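Local coordinates for protein soluble epoxide hydrolase (Bacillus megaterium, PDB 4INZ) that belongs, as a soluble epoxide hydrolase, to the alpha/beta hydrolase fold family of enzymes, at residues 21-33 with 91-103. The protein carries 1 engineered substitution. Residues are numbered along the deposited sequence; the frame is centred on the assembly and turned at random.
Sequences QYINVNGVNLHYI and VLVEDIRQVIEGL
Asn26, in the type I' turn from Val25 to Val28 of a beta hairpin, and Gln98 and Asp95 of helix 91-102 illustrate how a hairpin tip can be tied to a helix by polar bonds while its strands pack on it through apolar side chains. The backbone N of Asn26 donates to Gln98 OE1 at 2.8 Å, reaching the oxygen from well above its carbonyl plane. Gln98 NE2 gives a nearly straight bond to Glu94 OE2 (2.9 Å), which fixes the amide's rotation. Glu94 is gripped side-on by Arg97 NE and NH2, and Arg97 also forms a salt bridge with Glu101.

The side chain of Asn26 makes the second tie. With CG anti to the backbone N (chi1 -161°), its amide extends over the helix and ND2 donates to Asp95 OD1 at 3.0 Å, the amide and carboxylate planes standing 78° apart. Arg73 forms a salt bridge with Asp95 OD2, so both oxygens of this buried carboxylate are engaged. Glu94 CG lies against a face of the Asn26 amide, 3.5 Å from Asn26 CG.

Along the strands, away from the turn, the contact is apolar. Val25 CB meets Gln98 CB at 3.6 Å, and Val25 CG1 approaches Val99 CG2, a methyl that Leu30 CD1 also touches at 4.1 Å. Ile23 CD1 fits close over Gly102, 3.5 Å from Gly102 C, and reaches Leu103. Leu103 CD2 lies 3.9 Å from Tyr32 CZ. The N-to-C directions of strand 21-25 and helix 91-102 make an angle of 122°. Strands 20-25 and 28-36 form the antiparallel hairpin at one edge of the eight-stranded sheet, and helix 89-102 connects parallel strands 66-70 and 108-112, the topology of the alpha/beta hydrolase fold.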
loop_
_atom_site.group_PDB
_atom_site.type_symbol
_atom_site.label_atom_id
_atom_site.label_comp_id
_atom_site.label_asym_id
_atom_site.label_seq_id
_atom_site.Cartn_x
_atom_site.Cartn_y
_atom_site.Cartn_z
ATOM N N GLN A 21 -5.096 -18.565 -3.995
ATOM C CA GLN A 21 -4.013 -19.535 -3.910
ATOM C C GLN A 21 -2.688 -18.903 -3.501
ATOM O O GLN A 21 -2.636 -17.747 -3.071
ATOM C CB GLN A 21 -3.848 -20.302 -5.227
ATOM C CG GLN A 21 -3.351 -19.465 -6.390
ATOM C CD GLN A 21 -4.478 -18.878 -7.220
ATOM O OE1 GLN A 21 -4.861 -19.438 -8.248
ATOM N NE2 GLN A 21 -5.012 -17.741 -6.780
ATOM N N TYR A 22 -1.618 -19.682 -3.649
ATOM C CA TYR A 22 -0.307 -19.314 -3.127
ATOM C C TYR A 22 0.792 -19.295 -4.175
ATOM O O TYR A 22 0.746 -20.025 -5.172
ATOM C CB TYR A 22 0.101 -20.282 -2.016
ATOM C CG TYR A 22 -0.644 -20.072 -0.729
ATOM C CD1 TYR A 22 -0.092 -19.316 0.294
ATOM C CD2 TYR A 22 -1.907 -20.617 -0.536
ATOM C CE1 TYR A 22 -0.764 -19.116 1.474
ATOM C CE2 TYR A 22 -2.592 -20.415 0.646
ATOM C CZ TYR A 22 -2.011 -19.664 1.645
ATOM O OH TYR A 22 -2.677 -19.457 2.826
ATOM N N ILE A 23 1.792 -18.458 -3.924
ATOM C CA ILE A 23 2.999 -18.435 -4.731
ATOM C C ILE A 23 4.216 -18.384 -3.810
ATOM O O ILE A 23 4.269 -17.600 -2.867
ATOM C CB ILE A 23 2.998 -17.262 -5.742
ATOM C CG1 ILE A 23 4.099 -17.450 -6.791
ATOM C CG2 ILE A 23 3.106 -15.910 -5.026
ATOM C CD1 ILE A 23 4.006 -16.482 -7.952
ATOM N N ASN A 24 5.178 -19.263 -4.057
ATOM C CA ASN A 24 6.373 -19.304 -3.233
ATOM C C ASN A 24 7.423 -18.356 -3.785
ATOM O O ASN A 24 7.901 -18.526 -4.909
ATOM C CB ASN A 24 6.929 -20.733 -3.155
ATOM C CG ASN A 24 8.141 -20.840 -2.244
ATOM O OD1 ASN A 24 9.280 -20.875 -2.708
ATOM N ND2 ASN A 24 7.898 -20.896 -0.938
ATOM N N VAL A 25 7.771 -17.350 -2.995
ATOM C CA VAL A 25 8.764 -16.373 -3.405
ATOM C C VAL A 25 9.649 -15.998 -2.231
ATOM O O VAL A 25 9.181 -15.881 -1.096
ATOM C CB VAL A 25 8.113 -15.075 -3.950
ATOM C CG1 VAL A 25 7.200 -15.376 -5.129
ATOM C CG2 VAL A 25 7.355 -14.350 -2.850
ATOM N N ASN A 26 10.936 -15.827 -2.506
ATOM C CA ASN A 26 11.830 -15.197 -1.549
ATOM C C ASN A 26 11.761 -15.832 -0.161
ATOM O O ASN A 26 11.841 -15.140 0.857
ATOM C CB ASN A 26 11.501 -13.704 -1.466
ATOM C CG ASN A 26 12.624 -12.890 -0.862
ATOM O OD1 ASN A 26 13.769 -13.348 -0.782
ATOM N ND2 ASN A 26 12.306 -11.673 -0.438
ATOM N N GLY A 27 11.596 -17.152 -0.129
ATOM C CA GLY A 27 11.646 -17.901 1.115
ATOM C C GLY A 27 10.346 -17.956 1.900
ATOM O O GLY A 27 10.315 -18.482 3.015
ATOM N N VAL A 28 9.274 -17.418 1.325
ATOM C CA VAL A 28 7.976 -17.410 1.991
ATOM C C VAL A 28 6.854 -17.794 1.030
ATOM O O VAL A 28 7.005 -17.674 -0.187
ATOM C CB VAL A 28 7.662 -16.021 2.597
ATOM C CG1 VAL A 28 8.783 -15.585 3.529
ATOM C CG2 VAL A 28 7.451 -14.986 1.497
ATOM N N ASN A 29 5.738 -18.268 1.581
ATOM C CA ASN A 29 4.541 -18.525 0.794
ATOM C C ASN A 29 3.600 -17.342 0.935
ATOM O O ASN A 29 3.126 -17.055 2.038
ATOM C CB ASN A 29 3.820 -19.788 1.279
ATOM C CG ASN A 29 4.587 -21.059 0.976
ATOM O OD1 ASN A 29 5.244 -21.176 -0.059
ATOM N ND2 ASN A 29 4.500 -22.028 1.882
ATOM N N LEU A 30 3.336 -16.651 -0.172
ATOM C CA LEU A 30 2.407 -15.527 -0.153
ATOM C C LEU A 30 1.072 -15.914 -0.768
ATOM O O LEU A 30 1.023 -16.548 -1.824
ATOM C CB LEU A 30 2.983 -14.336 -0.912
ATOM C CG LEU A 30 4.303 -13.764 -0.409
ATOM C CD1 LEU A 30 4.649 -12.531 -1.209
ATOM C CD2 LEU A 30 4.219 -13.440 1.074
ATOM N N HIS A 31 -0.005 -15.526 -0.098
ATOM C CA HIS A 31 -1.357 -15.757 -0.582
ATOM C C HIS A 31 -1.820 -14.603 -1.475
ATOM O O HIS A 31 -1.448 -13.454 -1.252
ATOM C CB HIS A 31 -2.302 -15.900 0.610
ATOM C CG HIS A 31 -3.742 -16.063 0.230
ATOM N ND1 HIS A 31 -4.633 -15.011 0.224
ATOM C CD2 HIS A 31 -4.452 -17.160 -0.131
ATOM C CE1 HIS A 31 -5.828 -15.450 -0.134
ATOM N NE2 HIS A 31 -5.746 -16.751 -0.354
ATOM N N TYR A 32 -2.623 -14.895 -2.496
ATOM C CA TYR A 32 -3.129 -13.820 -3.359
ATOM C C TYR A 32 -4.489 -14.158 -3.951
ATOM O O TYR A 32 -4.861 -15.329 -4.042
ATOM C CB TYR A 32 -2.144 -13.490 -4.490
ATOM C CG TYR A 32 -1.899 -14.620 -5.480
ATOM C CD1 TYR A 32 -0.855 -15.512 -5.294
ATOM C CD2 TYR A 32 -2.698 -14.779 -6.605
ATOM C CE1 TYR A 32 -0.614 -16.533 -6.187
ATOM C CE2 TYR A 32 -2.462 -15.809 -7.515
ATOM C CZ TYR A 32 -1.418 -16.681 -7.299
ATOM O OH TYR A 32 -1.168 -17.715 -8.184
ATOM N N ILE A 33 -5.228 -13.118 -4.333
ATOM C CA ILE A 33 -6.476 -13.257 -5.073
ATOM C C ILE A 33 -6.174 -13.048 -6.539
ATOM O O ILE A 33 -5.434 -12.129 -6.891
ATOM C CB ILE A 33 -7.482 -12.149 -4.706
ATOM C CG1 ILE A 33 -7.816 -12.161 -3.225
ATOM C CG2 ILE A 33 -8.756 -12.290 -5.535
ATOM C CD1 ILE A 33 -8.766 -11.035 -2.855
ATOM N N VAL A 91 13.761 -6.835 1.438
ATOM C CA VAL A 91 13.059 -8.113 1.413
ATOM C C VAL A 91 11.706 -7.953 0.735
ATOM O O VAL A 91 11.340 -8.738 -0.141
ATOM C CB VAL A 91 12.856 -8.677 2.829
ATOM C CG1 VAL A 91 12.107 -10.005 2.763
ATOM C CG2 VAL A 91 14.205 -8.854 3.515
ATOM N N LEU A 92 10.975 -6.920 1.141
ATOM C CA LEU A 92 9.658 -6.638 0.585
ATOM C C LEU A 92 9.725 -6.360 -0.914
ATOM O O LEU A 92 8.863 -6.799 -1.673
ATOM C CB LEU A 92 9.039 -5.443 1.312
ATOM C CG LEU A 92 8.854 -5.656 2.818
ATOM C CD1 LEU A 92 8.592 -4.342 3.527
ATOM C CD2 LEU A 92 7.734 -6.654 3.095
ATOM N N VAL A 93 10.749 -5.624 -1.335
ATOM C CA VAL A 93 10.938 -5.313 -2.748
ATOM C C VAL A 93 11.220 -6.575 -3.564
ATOM O O VAL A 93 10.727 -6.725 -4.683
ATOM C CB VAL A 93 12.067 -4.267 -2.961
ATOM C CG1 VAL A 93 12.510 -4.225 -4.426
ATOM C CG2 VAL A 93 11.616 -2.886 -2.497
ATOM N N GLU A 94 12.005 -7.489 -2.997
ATOM C CA GLU A 94 12.300 -8.751 -3.671
ATOM C C GLU A 94 11.052 -9.629 -3.766
ATOM O O GLU A 94 10.863 -10.344 -4.753
ATOM C CB GLU A 94 13.444 -9.496 -2.977
ATOM C CG GLU A 94 13.732 -10.875 -3.562
ATOM C CD GLU A 94 14.442 -10.832 -4.915
ATOM O OE1 GLU A 94 14.696 -9.729 -5.441
ATOM O OE2 GLU A 94 14.751 -11.919 -5.451
ATOM N N ASP A 95 10.197 -9.574 -2.747
ATOM C CA ASP A 95 8.920 -10.276 -2.816
ATOM C C ASP A 95 8.212 -9.878 -4.098
ATOM O O ASP A 95 7.742 -10.729 -4.852
ATOM C CB ASP A 95 8.010 -9.926 -1.630
ATOM C CG ASP A 95 8.372 -10.676 -0.364
ATOM O OD1 ASP A 95 9.262 -11.554 -0.413
ATOM O OD2 ASP A 95 7.750 -10.389 0.683
ATOM N N ILE A 96 8.133 -8.571 -4.337
ATOM C CA ILE A 96 7.370 -8.060 -5.463
ATOM C C ILE A 96 8.008 -8.484 -6.776
ATOM O O ILE A 96 7.314 -8.874 -7.711
ATOM C CB ILE A 96 7.220 -6.524 -5.408
ATOM C CG1 ILE A 96 6.591 -6.104 -4.075
ATOM C CG2 ILE A 96 6.378 -6.025 -6.581
ATOM C CD1 ILE A 96 5.276 -6.813 -3.745
ATOM N N ARG A 97 9.333 -8.430 -6.838
ATOM C CA ARG A 97 10.033 -8.844 -8.047
ATOM C C ARG A 97 9.724 -10.298 -8.393
ATOM O O ARG A 97 9.432 -10.619 -9.546
ATOM C CB ARG A 97 11.541 -8.656 -7.893
ATOM C CG ARG A 97 12.284 -8.641 -9.209
ATOM C CD ARG A 97 13.791 -8.757 -8.994
ATOM N NE ARG A 97 14.158 -10.026 -8.373
ATOM C CZ ARG A 97 14.278 -11.172 -9.036
ATOM N NH1 ARG A 97 14.060 -11.211 -10.345
ATOM N NH2 ARG A 97 14.612 -12.282 -8.393
ATOM N N GLN A 98 9.790 -11.174 -7.394
ATOM C CA GLN A 98 9.588 -12.603 -7.621
ATOM C C GLN A 98 8.122 -12.944 -7.896
ATOM O O GLN A 98 7.826 -13.893 -8.613
ATOM C CB GLN A 98 10.122 -13.437 -6.448
ATOM C CG GLN A 98 11.631 -13.377 -6.256
ATOM C CD GLN A 98 12.152 -14.513 -5.382
ATOM O OE1 GLN A 98 11.502 -15.547 -5.236
ATOM N NE2 GLN A 98 13.324 -14.317 -4.790
ATOM N N VAL A 99 7.202 -12.175 -7.326
ATOM C CA VAL A 99 5.789 -12.403 -7.593
ATOM C C VAL A 99 5.463 -12.160 -9.064
ATOM O O VAL A 99 4.772 -12.960 -9.701
ATOM C CB VAL A 99 4.897 -11.519 -6.707
ATOM C CG1 VAL A 99 3.477 -11.480 -7.259
ATOM C CG2 VAL A 99 4.923 -12.035 -5.270
ATOM N N ILE A 100 5.967 -11.057 -9.602
ATOM C CA ILE A 100 5.739 -10.716 -11.006
ATOM C C ILE A 100 6.283 -11.812 -11.925
ATOM O O ILE A 100 5.604 -12.269 -12.850
ATOM C CB ILE A 100 6.361 -9.342 -11.359
ATOM C CG1 ILE A 100 5.663 -8.237 -10.560
ATOM C CG2 ILE A 100 6.255 -9.066 -12.850
ATOM C CD1 ILE A 100 6.332 -6.876 -10.660
ATOM N N GLU A 101 7.504 -12.249 -11.652
ATOM C CA GLU A 101 8.107 -13.313 -12.445
ATOM C C GLU A 101 7.438 -14.656 -12.183
ATOM O O GLU A 101 7.252 -15.456 -13.103
ATOM C CB GLU A 101 9.601 -13.408 -12.167
ATOM C CG GLU A 101 10.385 -12.214 -12.657
ATOM C CD GLU A 101 11.859 -12.518 -12.797
ATOM O OE1 GLU A 101 12.279 -13.613 -12.362
ATOM O OE2 GLU A 101 12.589 -11.668 -13.347
ATOM N N GLY A 102 7.081 -14.905 -10.928
ATOM C CA GLY A 102 6.463 -16.163 -10.553
ATOM C C GLY A 102 5.137 -16.374 -11.259
ATOM O O GLY A 102 4.768 -17.502 -11.596
ATOM N N LEU A 103 4.420 -15.277 -11.479
ATOM C CA LEU A 103 3.127 -15.315 -12.154
ATOM C C LEU A 103 3.278 -15.452 -13.664
ATOM O O LEU A 103 2.294 -15.660 -14.377
ATOM C CB LEU A 103 2.326 -14.056 -11.826
ATOM C CG LEU A 103 1.849 -13.949 -10.380
ATOM C CD1 LEU A 103 1.262 -12.575 -10.120
ATOM C CD2 LEU A 103 0.829 -15.045 -10.072
#